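SusD-like carbohydrate binding protein BF1063 (Bacteroides fragilis NCTC 9343, PDB 3I4G) probably binds carbohydrate at the bacterial outer membrane, in the manner of SusD-like glycan-capturing proteins. Local coordinates at residues N235-S243 / M362-T370; E250-E259 / S377-A388. All blocks are in the same frame, centred on the assembly; numbering follows the deposited sequence.

Contact 1: residues N235-S243 / M362-T370; sequences NYQELFYPS and MRKYFEEST. With EDO (1,2-ethanediol), chain C.
Lys364 lays its aliphatic chain over one face of the Phe240 ring, CD standing 3.7 Å from the ring centroid in a CH-pi contact only 3° off the normal. Two irregular loops of the SusD-family fold meet here, one carrying the 3-10 turn 237-239, the other a type II beta turn from Arg363 to Phe366. Leu239 CB covers the opposite face of Phe240, sandwiching it, and the ring edge points at the face of Tyr365 in a T-shaped pair with planes at 76°. A bend at chi3 (-79°) carries Lys364 NZ past the ring to Tyr236 OH, 2.8 Å away; the ammonium also forms a salt bridge with Glu451, while the tyrosine hydroxyl bonds to the backbone oxygen of Glu447. The Tyr241 ring lies between Gln237 O on one face and Glu367 CA on the other. Its hydroxyl reaches water 4, which also lies within hydrogen-bonding distance of Phe366 O and Glu368 OE2; Glu368 OE1 accepts from Met331 N. The extended chain of Glu367 runs past this ring and presents its carboxylate to Ser243: OE1 takes Ser243 N at 3.0 Å on its syn lone pair and, in one of the two Ser243 conformers, OE2 takes Ser243 OG at 2.6 Å, likewise syn. Thr370 OG1 meets Glu367 OE2 on the anti side, 2.6 Å away and well out of the carboxylate plane, a second hydroxyl donor in that conformer.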
loop_
_atom_site.group_PDB
_atom_site.type_symbol
_atom_site.label_atom_id
_atom_site.label_comp_id
_atom_site.label_asym_id
_atom_site.label_seq_id
_atom_site.Cartn_x
_atom_site.Cartn_y
_atom_site.Cartn_z
ATOM N N ASN A 235 14.281 14.137 -0.969
ATOM C CA ASN A 235 14.741 12.840 -0.512
ATOM C C ASN A 235 13.645 11.768 -0.487
ATOM O O ASN A 235 12.655 11.914 0.224
ATOM C CB ASN A 235 15.407 12.969 0.866
ATOM C CG ASN A 235 16.208 11.732 1.207
ATOM O OD1 ASN A 235 15.686 10.693 1.564
ATOM N ND2 ASN A 235 17.524 11.829 1.025
ATOM N N TYR A 236 13.842 10.706 -1.252
ATOM C CA TYR A 236 12.874 9.615 -1.360
ATOM C C TYR A 236 12.819 8.792 -0.083
ATOM O O TYR A 236 11.740 8.549 0.440
ATOM C CB TYR A 236 13.258 8.708 -2.527
ATOM C CG TYR A 236 12.325 7.565 -2.879
ATOM C CD1 TYR A 236 11.283 7.751 -3.736
ATOM C CD2 TYR A 236 12.587 6.275 -2.430
ATOM C CE1 TYR A 236 10.477 6.708 -4.126
ATOM C CE2 TYR A 236 11.806 5.204 -2.802
ATOM C CZ TYR A 236 10.740 5.430 -3.652
ATOM O OH TYR A 236 9.947 4.361 -4.038
ATOM N N GLN A 237 13.972 8.353 0.410
ATOM C CA GLN A 237 14.012 7.488 1.607
ATOM C C GLN A 237 13.324 8.100 2.813
ATOM O O GLN A 237 12.632 7.410 3.576
ATOM C CB GLN A 237 15.449 7.129 1.982
ATOM C CG GLN A 237 16.162 6.262 0.974
ATOM C CD GLN A 237 17.521 5.883 1.453
ATOM O OE1 GLN A 237 18.470 6.681 1.335
ATOM N NE2 GLN A 237 17.670 4.653 1.929
ATOM N N GLU A 238 13.506 9.405 2.975
ATOM C CA GLU A 238 13.005 10.126 4.136
ATOM C C GLU A 238 11.511 10.283 4.164
ATOM O O GLU A 238 10.960 10.604 5.211
ATOM C CB GLU A 238 13.719 11.510 4.259
ATOM C CG GLU A 238 15.143 11.317 4.799
ATOM C CD GLU A 238 15.974 12.579 4.837
ATOM O OE1 GLU A 238 15.492 13.641 4.451
ATOM O OE2 GLU A 238 17.150 12.484 5.286
ATOM N N LEU A 239 10.837 10.008 3.060
ATOM C CA LEU A 239 9.374 9.944 3.059
ATOM C C LEU A 239 8.838 8.869 3.974
ATOM O O LEU A 239 7.695 8.977 4.408
ATOM C CB LEU A 239 8.863 9.640 1.653
ATOM C CG LEU A 239 9.111 10.701 0.591
ATOM C CD1 LEU A 239 8.783 10.118 -0.786
ATOM C CD2 LEU A 239 8.315 11.978 0.898
ATOM N N PHE A 240 9.658 7.867 4.277
ATOM C CA PHE A 240 9.193 6.662 4.955
ATOM C C PHE A 240 9.795 6.482 6.303
ATOM O O PHE A 240 9.711 5.383 6.874
ATOM C CB PHE A 240 9.476 5.450 4.049
ATOM C CG PHE A 240 9.039 5.685 2.615
ATOM C CD1 PHE A 240 7.720 5.582 2.256
ATOM C CD2 PHE A 240 9.953 5.995 1.639
ATOM C CE1 PHE A 240 7.309 5.819 0.987
ATOM C CE2 PHE A 240 9.548 6.212 0.319
ATOM C CZ PHE A 240 8.213 6.131 -0.004
ATOM N N TYR A 241 10.380 7.544 6.863
ATOM C CA TYR A 241 11.075 7.485 8.151
ATOM C C TYR A 241 10.334 8.294 9.207
ATOM O O TYR A 241 9.772 9.339 8.880
ATOM C CB TYR A 241 12.488 8.039 8.047
ATOM C CG TYR A 241 13.474 7.344 7.169
ATOM C CD1 TYR A 241 13.329 6.032 6.732
ATOM C CD2 TYR A 241 14.634 8.013 6.838
ATOM C CE1 TYR A 241 14.314 5.421 5.943
ATOM C CE2 TYR A 241 15.608 7.431 6.097
ATOM C CZ TYR A 241 15.446 6.128 5.663
ATOM O OH TYR A 241 16.467 5.553 4.915
ATOM N N PRO A 242 10.334 7.844 10.455
ATOM C CA PRO A 242 9.641 8.611 11.478
ATOM C C PRO A 242 10.201 10.029 11.720
ATOM O O PRO A 242 9.412 10.954 11.983
ATOM C CB PRO A 242 9.777 7.727 12.737
ATOM C CG PRO A 242 10.717 6.698 12.460
ATOM C CD PRO A 242 10.820 6.560 10.968
ATOM N N SER A 243 11.508 10.213 11.584
ATOM C CA SER A 243 12.112 11.504 11.920
ATOM C C SER A 243 11.844 12.596 10.898
ATOM O O SER A 243 11.979 13.777 11.213
ATOM C CB SER A 243 13.637 11.367 12.085
ATOM O OG SER A 243 13.991 10.522 13.173
HETATM N N MSE A 362 13.118 -5.849 2.320
HETATM C CA MSE A 362 12.651 -4.473 2.159
HETATM C C MSE A 362 13.493 -3.508 2.975
HETATM O O MSE A 362 13.623 -3.636 4.176
HETATM C CB MSE A 362 11.175 -4.344 2.593
HETATM C CG MSE A 362 10.622 -2.930 2.468
HETATM SE SE MSE A 362 8.714 -2.875 2.873
HETATM C CE MSE A 362 8.885 -3.058 4.712
ATOM N N ARG A 363 14.041 -2.504 2.302
ATOM C CA ARG A 363 14.781 -1.399 2.944
ATOM C C ARG A 363 13.836 -0.253 3.318
ATOM O O ARG A 363 14.051 0.439 4.324
ATOM C CB ARG A 363 15.888 -0.875 2.015
ATOM C CG ARG A 363 16.874 0.032 2.724
ATOM C CD ARG A 363 17.876 0.689 1.814
ATOM N NE ARG A 363 18.867 -0.206 1.218
ATOM C CZ ARG A 363 20.024 -0.537 1.785
ATOM N NH1 ARG A 363 20.313 -0.166 3.024
ATOM N NH2 ARG A 363 20.879 -1.305 1.136
ATOM N N LYS A 364 12.816 -0.015 2.505
ATOM C CA LYS A 364 11.850 1.064 2.730
ATOM C C LYS A 364 11.251 0.936 4.123
ATOM O O LYS A 364 11.007 -0.171 4.587
ATOM C CB LYS A 364 10.768 1.035 1.676
ATOM C CG LYS A 364 9.819 2.226 1.687
ATOM C CD LYS A 364 8.899 2.263 0.469
ATOM C CE LYS A 364 9.606 2.816 -0.799
ATOM N NZ LYS A 364 8.727 2.863 -2.009
ATOM N N TYR A 365 11.038 2.107 4.759
ATOM C CA TYR A 365 10.413 2.307 6.078
ATOM C C TYR A 365 11.359 2.162 7.270
ATOM O O TYR A 365 10.942 2.395 8.397
ATOM C CB TYR A 365 9.202 1.378 6.270
ATOM C CG TYR A 365 8.090 1.530 5.281
ATOM C CD1 TYR A 365 7.258 2.648 5.275
ATOM C CD2 TYR A 365 7.836 0.533 4.342
ATOM C CE1 TYR A 365 6.237 2.785 4.352
ATOM C CE2 TYR A 365 6.833 0.679 3.405
ATOM C CZ TYR A 365 6.020 1.786 3.421
ATOM O OH TYR A 365 5.004 1.882 2.530
ATOM N N PHE A 366 12.621 1.826 7.016
ATOM C CA PHE A 366 13.606 1.618 8.102
ATOM C C PHE A 366 14.665 2.696 8.119
ATOM O O PHE A 366 15.502 2.765 7.237
ATOM C CB PHE A 366 14.218 0.206 8.004
ATOM C CG PHE A 366 13.174 -0.892 8.051
ATOM C CD1 PHE A 366 12.306 -1.011 9.137
ATOM C CD2 PHE A 366 13.016 -1.766 7.030
ATOM C CE1 PHE A 366 11.319 -1.970 9.157
ATOM C CE2 PHE A 366 12.023 -2.731 7.064
ATOM C CZ PHE A 366 11.185 -2.843 8.121
ATOM N N GLU A 367 14.574 3.566 9.131
ATOM C CA GLU A 367 15.507 4.679 9.329
ATOM C C GLU A 367 16.766 4.108 9.939
ATOM O O GLU A 367 16.924 4.122 11.167
ATOM C CB GLU A 367 14.812 5.737 10.196
ATOM C CG GLU A 367 15.620 7.006 10.433
ATOM C CD GLU A 367 14.861 8.041 11.265
ATOM O OE1 GLU A 367 13.634 8.189 11.171
ATOM O OE2 GLU A 367 15.521 8.752 12.043
ATOM N N GLU A 368 17.716 3.722 9.090
ATOM C CA GLU A 368 18.853 2.893 9.480
ATOM C C GLU A 368 19.847 3.524 10.422
ATOM O O GLU A 368 20.478 2.807 11.166
ATOM C CB GLU A 368 19.625 2.440 8.227
ATOM C CG GLU A 368 18.785 1.589 7.289
ATOM C CD GLU A 368 19.524 1.343 5.992
ATOM O OE1 GLU A 368 20.643 0.828 6.040
ATOM O OE2 GLU A 368 18.956 1.651 4.895
ATOM N N SER A 369 20.007 4.830 10.417
ATOM C CA SER A 369 21.006 5.427 11.304
ATOM C C SER A 369 20.485 5.677 12.714
ATOM O O SER A 369 21.283 5.926 13.618
ATOM C CB SER A 369 21.517 6.727 10.708
ATOM O OG SER A 369 20.464 7.657 10.558
ATOM N N THR A 370 19.176 5.545 12.919
ATOM C CA THR A 370 18.583 5.848 14.224
ATOM C C THR A 370 18.270 4.557 14.984
ATOM O O THR A 370 17.571 3.688 14.457
ATOM C CB THR A 370 17.321 6.672 14.022
ATOM O OG1 THR A 370 17.631 7.837 13.256
ATOM C CG2 THR A 370 16.751 7.115 15.344
HETATM C C1 EDO C . 11.264 1.788 12.507
HETATM O O1 EDO C . 9.838 1.736 12.277
HETATM C C2 EDO C . 11.746 3.003 11.726
HETATM O O2 EDO C . 13.115 2.825 11.426
HETATM O O HOH W 1 12.687 4.459 3.258
HETATM O O HOH W 2 20.114 3.574 3.202
HETATM O O HOH W 3 8.597 3.962 8.981
HETATM O O HOH W 4 16.536 2.811 4.781
HETATM O O HOH W 5 18.731 5.510 6.631
#

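Contact 2: residues E250-E259 / S377-A388; sequences ENIFYIQYLE and SANGLTPVIRYA. With EDO (1,2-ethanediol), chain C.
Phe253 O is gripped by two backbone donors, Val384 N at 2.8 Å and Ile385 N at 3.0 Å, both arriving from the same face of the carbonyl plane. Ile385 O answers in kind, accepting from Ile252 N and, at a longer 3.3 Å, from Phe253 N. These paired forks are two consecutive classic beta bulges, and they turn the corner of an antiparallel two-stranded ribbon. Beyond them, strands 254-257 and 380-383 run regularly, with reciprocal bonds between Ile255 and Thr382 and between Tyr257 and Gly380. The Phe253 ring comes out of the corner alongside Val384, CD2 lying 3.7 Å from Val384 CB, and meets Trp48 and Phe127 edge-to-face. On the side of the ribbon that carries Tyr254 and Gln256, Leu381 CD2 touches Tyr254 CD1 at 3.6 Å. With CG between the backbone N and the carbonyl carbon (chi1 49°), the tyrosine keeps CD1 against that methyl while its hydroxyl end projects beyond the strand pair. Across the sheet, the edge of the Tyr257 ring faces Thr382 OG1, and water 6 joins the two hydroxyls. At the far end Asn379 OD1 takes Glu259 N at 2.8 Å, prolonging the ladder through a side chain. Where helix 387-400 begins, Glu250 O accepts from Tyr387 N, and Glu250 OE2 meets Arg386 NH1 at 2.8 Å in a salt bridge of weak hydrogen-bond angle. Arg420 binds the other oxygen of Glu250, while Glu447 and Glu451 share the guanidinium. Asn251 ND2 is held by Gly245 O, but OD1, packed against Arg386 CG and CD, has no polar partner. The row Arg420, Glu250, Arg386, then Glu447 and Glu451 sets each charge beside an opposite one, which would probably favour the ionised form of buried Glu250.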
loop_
_atom_site.group_PDB
_atom_site.type_symbol
_atom_site.label_atom_id
_atom_site.label_comp_id
_atom_site.label_asym_id
_atom_site.label_seq_id
_atom_site.Cartn_x
_atom_site.Cartn_y
_atom_site.Cartn_z
ATOM N N GLU A 250 5.036 16.307 0.813
ATOM C CA GLU A 250 4.623 15.228 -0.097
ATOM C C GLU A 250 3.640 14.243 0.541
ATOM O O GLU A 250 2.690 13.795 -0.115
ATOM C CB GLU A 250 5.838 14.461 -0.607
ATOM C CG GLU A 250 5.481 13.234 -1.447
ATOM C CD GLU A 250 6.554 12.779 -2.388
ATOM O OE1 GLU A 250 7.617 13.421 -2.465
ATOM O OE2 GLU A 250 6.284 11.763 -3.081
ATOM N N ASN A 251 3.851 13.911 1.805
ATOM C CA ASN A 251 3.022 12.922 2.496
ATOM C C ASN A 251 1.724 13.598 2.951
ATOM O O ASN A 251 1.681 14.292 3.943
ATOM C CB ASN A 251 3.776 12.284 3.662
ATOM C CG ASN A 251 4.890 11.357 3.208
ATOM O OD1 ASN A 251 4.894 10.886 2.060
ATOM N ND2 ASN A 251 5.856 11.114 4.096
ATOM N N ILE A 252 0.677 13.371 2.179
ATOM C CA ILE A 252 -0.632 14.009 2.361
ATOM C C ILE A 252 -1.415 13.344 3.474
ATOM O O ILE A 252 -1.992 14.027 4.313
ATOM C CB ILE A 252 -1.399 13.986 1.040
ATOM C CG1 ILE A 252 -0.752 14.967 0.058
ATOM C CG2 ILE A 252 -2.883 14.360 1.241
ATOM C CD1 ILE A 252 -1.174 14.804 -1.414
ATOM N N PHE A 253 -1.453 12.015 3.460
ATOM C CA PHE A 253 -2.154 11.222 4.482
ATOM C C PHE A 253 -1.227 10.081 4.860
ATOM O O PHE A 253 -0.661 9.433 3.987
ATOM C CB PHE A 253 -3.535 10.742 3.996
ATOM C CG PHE A 253 -4.369 10.111 5.085
ATOM C CD1 PHE A 253 -4.866 10.867 6.122
ATOM C CD2 PHE A 253 -4.658 8.759 5.072
ATOM C CE1 PHE A 253 -5.564 10.272 7.162
ATOM C CE2 PHE A 253 -5.391 8.179 6.113
ATOM C CZ PHE A 253 -5.826 8.929 7.146
ATOM N N TYR A 254 -1.106 9.793 6.143
ATOM C CA TYR A 254 -0.149 8.813 6.641
ATOM C C TYR A 254 -0.561 8.302 7.989
ATOM O O TYR A 254 -1.438 8.892 8.672
ATOM C CB TYR A 254 1.245 9.462 6.726
ATOM C CG TYR A 254 1.269 10.787 7.430
ATOM C CD1 TYR A 254 1.241 10.852 8.830
ATOM C CD2 TYR A 254 1.311 11.984 6.712
ATOM C CE1 TYR A 254 1.262 12.113 9.479
ATOM C CE2 TYR A 254 1.344 13.198 7.344
ATOM C CZ TYR A 254 1.327 13.264 8.712
ATOM O OH TYR A 254 1.341 14.511 9.341
ATOM N N ILE A 255 0.079 7.210 8.412
ATOM C CA ILE A 255 -0.071 6.670 9.756
ATOM C C ILE A 255 1.241 6.883 10.501
ATOM O O ILE A 255 2.293 6.410 10.054
ATOM C CB ILE A 255 -0.415 5.168 9.752
ATOM C CG1 ILE A 255 -1.540 4.804 8.779
ATOM C CG2 ILE A 255 -0.741 4.761 11.176
ATOM C CD1 ILE A 255 -2.867 5.593 8.987
ATOM N N GLN A 256 1.182 7.632 11.606
ATOM C CA GLN A 256 2.329 7.866 12.438
ATOM C C GLN A 256 2.246 6.952 13.658
ATOM O O GLN A 256 1.227 6.943 14.339
ATOM C CB GLN A 256 2.401 9.326 12.889
ATOM C CG GLN A 256 3.530 9.592 13.850
ATOM C CD GLN A 256 3.656 11.034 14.168
ATOM O OE1 GLN A 256 2.784 11.607 14.851
ATOM N NE2 GLN A 256 4.734 11.629 13.741
ATOM N N TYR A 257 3.320 6.229 13.948
ATOM C CA TYR A 257 3.466 5.374 15.112
ATOM C C TYR A 257 4.462 6.022 16.059
ATOM O O TYR A 257 5.558 6.374 15.658
ATOM C CB TYR A 257 3.948 4.007 14.670
ATOM C CG TYR A 257 3.028 3.274 13.737
ATOM C CD1 TYR A 257 3.122 3.416 12.374
ATOM C CD2 TYR A 257 2.093 2.371 14.230
ATOM C CE1 TYR A 257 2.282 2.738 11.516
ATOM C CE2 TYR A 257 1.241 1.687 13.394
ATOM C CZ TYR A 257 1.343 1.874 12.051
ATOM O OH TYR A 257 0.519 1.156 11.217
ATOM N N LEU A 258 4.068 6.163 17.318
ATOM C CA LEU A 258 4.885 6.732 18.390
ATOM C C LEU A 258 5.133 5.640 19.389
ATOM O O LEU A 258 4.193 5.014 19.910
ATOM C CB LEU A 258 4.195 7.915 19.045
ATOM C CG LEU A 258 3.889 9.121 18.158
ATOM C CD1 LEU A 258 3.215 10.183 19.017
ATOM C CD2 LEU A 258 5.116 9.715 17.493
ATOM N N GLU A 259 6.406 5.394 19.688
ATOM C CA GLU A 259 6.786 4.281 20.559
ATOM C C GLU A 259 6.165 4.353 21.941
ATOM O O GLU A 259 5.919 3.305 22.545
ATOM C CB GLU A 259 8.319 4.167 20.673
ATOM C CG GLU A 259 8.960 5.365 21.284
ATOM C CD GLU A 259 10.475 5.262 21.324
ATOM O OE1 GLU A 259 11.062 4.200 21.006
ATOM O OE2 GLU A 259 11.119 6.265 21.668
ATOM N N SER A 377 7.747 -2.419 19.148
ATOM C CA SER A 377 6.952 -1.225 19.409
ATOM C C SER A 377 7.842 -0.018 19.157
ATOM O O SER A 377 8.366 0.626 20.069
ATOM C CB SER A 377 6.438 -1.250 20.835
ATOM O OG SER A 377 5.600 -0.136 21.120
ATOM N N ALA A 378 7.955 0.308 17.881
ATOM C CA ALA A 378 8.872 1.324 17.377
ATOM C C ALA A 378 8.147 2.541 16.883
ATOM O O ALA A 378 6.951 2.522 16.574
ATOM C CB ALA A 378 9.697 0.720 16.211
ATOM N N ASN A 379 8.906 3.625 16.767
ATOM C CA ASN A 379 8.436 4.756 16.027
ATOM C C ASN A 379 8.364 4.356 14.566
ATOM O O ASN A 379 9.158 3.547 14.088
ATOM C CB ASN A 379 9.406 5.928 16.160
ATOM C CG ASN A 379 9.438 6.513 17.524
ATOM O OD1 ASN A 379 8.423 6.669 18.196
ATOM N ND2 ASN A 379 10.633 6.921 17.926
ATOM N N GLY A 380 7.443 4.913 13.821
ATOM C CA GLY A 380 7.318 4.615 12.397
ATOM C C GLY A 380 6.444 5.605 11.698
ATOM O O GLY A 380 5.655 6.314 12.325
ATOM N N LEU A 381 6.556 5.673 10.375
ATOM C CA LEU A 381 5.718 6.553 9.574
ATOM C C LEU A 381 5.471 5.869 8.242
ATOM O O LEU A 381 6.425 5.646 7.464
ATOM C CB LEU A 381 6.393 7.905 9.430
ATOM C CG LEU A 381 5.661 9.083 8.805
ATOM C CD1 LEU A 381 5.373 8.853 7.313
ATOM C CD2 LEU A 381 4.383 9.360 9.563
ATOM N N THR A 382 4.210 5.532 7.975
ATOM C CA THR A 382 3.850 4.834 6.731
ATOM C C THR A 382 2.857 5.671 5.942
ATOM O O THR A 382 1.660 5.756 6.304
ATOM C CB THR A 382 3.298 3.440 7.008
ATOM O OG1 THR A 382 2.093 3.551 7.764
ATOM C CG2 THR A 382 4.312 2.618 7.789
ATOM N N PRO A 383 3.314 6.322 4.862
ATOM C CA PRO A 383 2.379 7.080 4.039
ATOM C C PRO A 383 1.281 6.241 3.402
ATOM O O PRO A 383 1.518 5.082 3.015
ATOM C CB PRO A 383 3.283 7.654 2.947
ATOM C CG PRO A 383 4.635 7.750 3.624
ATOM C CD PRO A 383 4.708 6.504 4.397
ATOM N N VAL A 384 0.095 6.850 3.312
ATOM C CA VAL A 384 -1.065 6.272 2.657
ATOM C C VAL A 384 -1.291 6.967 1.318
ATOM O O VAL A 384 -1.571 6.327 0.305
ATOM C CB VAL A 384 -2.291 6.377 3.574
ATOM C CG1 VAL A 384 -3.496 5.815 2.869
ATOM C CG2 VAL A 384 -2.060 5.605 4.874
ATOM N N ILE A 385 -1.183 8.292 1.285
ATOM C CA ILE A 385 -1.291 9.082 0.068
ATOM C C ILE A 385 -0.090 10.010 -0.016
ATOM O O ILE A 385 0.121 10.859 0.855
ATOM C CB ILE A 385 -2.563 9.958 0.018
ATOM C CG1 ILE A 385 -3.850 9.124 0.135
ATOM C CG2 ILE A 385 -2.591 10.836 -1.251
ATOM C CD1 ILE A 385 -4.148 8.145 -1.019
ATOM N N ARG A 386 0.693 9.832 -1.067
ATOM C CA ARG A 386 1.835 10.691 -1.391
ATOM C C ARG A 386 1.520 11.527 -2.623
ATOM O O ARG A 386 0.851 11.088 -3.567
ATOM C CB ARG A 386 3.113 9.863 -1.627
ATOM C CG ARG A 386 3.532 9.066 -0.451
ATOM C CD ARG A 386 4.964 8.571 -0.491
ATOM N NE ARG A 386 5.313 7.552 -1.482
ATOM C CZ ARG A 386 6.011 7.754 -2.608
ATOM N NH1 ARG A 386 6.299 8.973 -3.085
ATOM N NH2 ARG A 386 6.383 6.703 -3.314
ATOM N N TYR A 387 2.089 12.734 -2.636
ATOM C CA TYR A 387 1.894 13.607 -3.811
ATOM C C TYR A 387 2.416 12.946 -5.101
ATOM O O TYR A 387 1.894 13.189 -6.164
ATOM C CB TYR A 387 2.543 14.970 -3.591
ATOM C CG TYR A 387 2.167 16.066 -4.577
ATOM C CD1 TYR A 387 0.851 16.403 -4.788
ATOM C CD2 TYR A 387 3.152 16.779 -5.253
ATOM C CE1 TYR A 387 0.519 17.432 -5.641
ATOM C CE2 TYR A 387 2.823 17.797 -6.106
ATOM C CZ TYR A 387 1.518 18.112 -6.288
ATOM O OH TYR A 387 1.173 19.175 -7.125
ATOM N N ALA A 388 3.456 12.100 -5.030
ATOM C CA ALA A 388 3.870 11.426 -6.249
ATOM C C ALA A 388 2.756 10.579 -6.843
ATOM O O ALA A 388 2.629 10.494 -8.065
ATOM C CB ALA A 388 5.043 10.540 -5.987
HETATM C C1 EDO C . 11.264 1.788 12.507
HETATM O O1 EDO C . 9.838 1.736 12.277
HETATM C C2 EDO C . 11.746 3.003 11.726
HETATM O O2 EDO C . 13.115 2.825 11.426
HETATM O O HOH W 6 0.992 1.158 8.642
HETATM O O HOH W 7 10.988 1.550 20.366
HETATM O O HOH W 8 8.275 0.997 22.830
#

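Contacts 1 and 2 lie with their centres about 11 Å apart and interlock along the chain, since each joins the part around 235-259 to the part around 362-388. They touch directly: Leu239 O probably accepts a hydrogen bond from Asn251 ND2 at 2.8 Å, and Phe240 CZ packs 3.6 Å from Arg386 NE. Glu451 draws the two together, pairing with Lys364 of contact 1 and Arg386 of contact 2. On another flank a single 1,2-ethanediol, probably from the crystallisation liquor, spans both, accepting from Glu367 N through O2 and donating to Asn379 O through O1. Whether this spot has any part in carbohydrate binding remains unestablished.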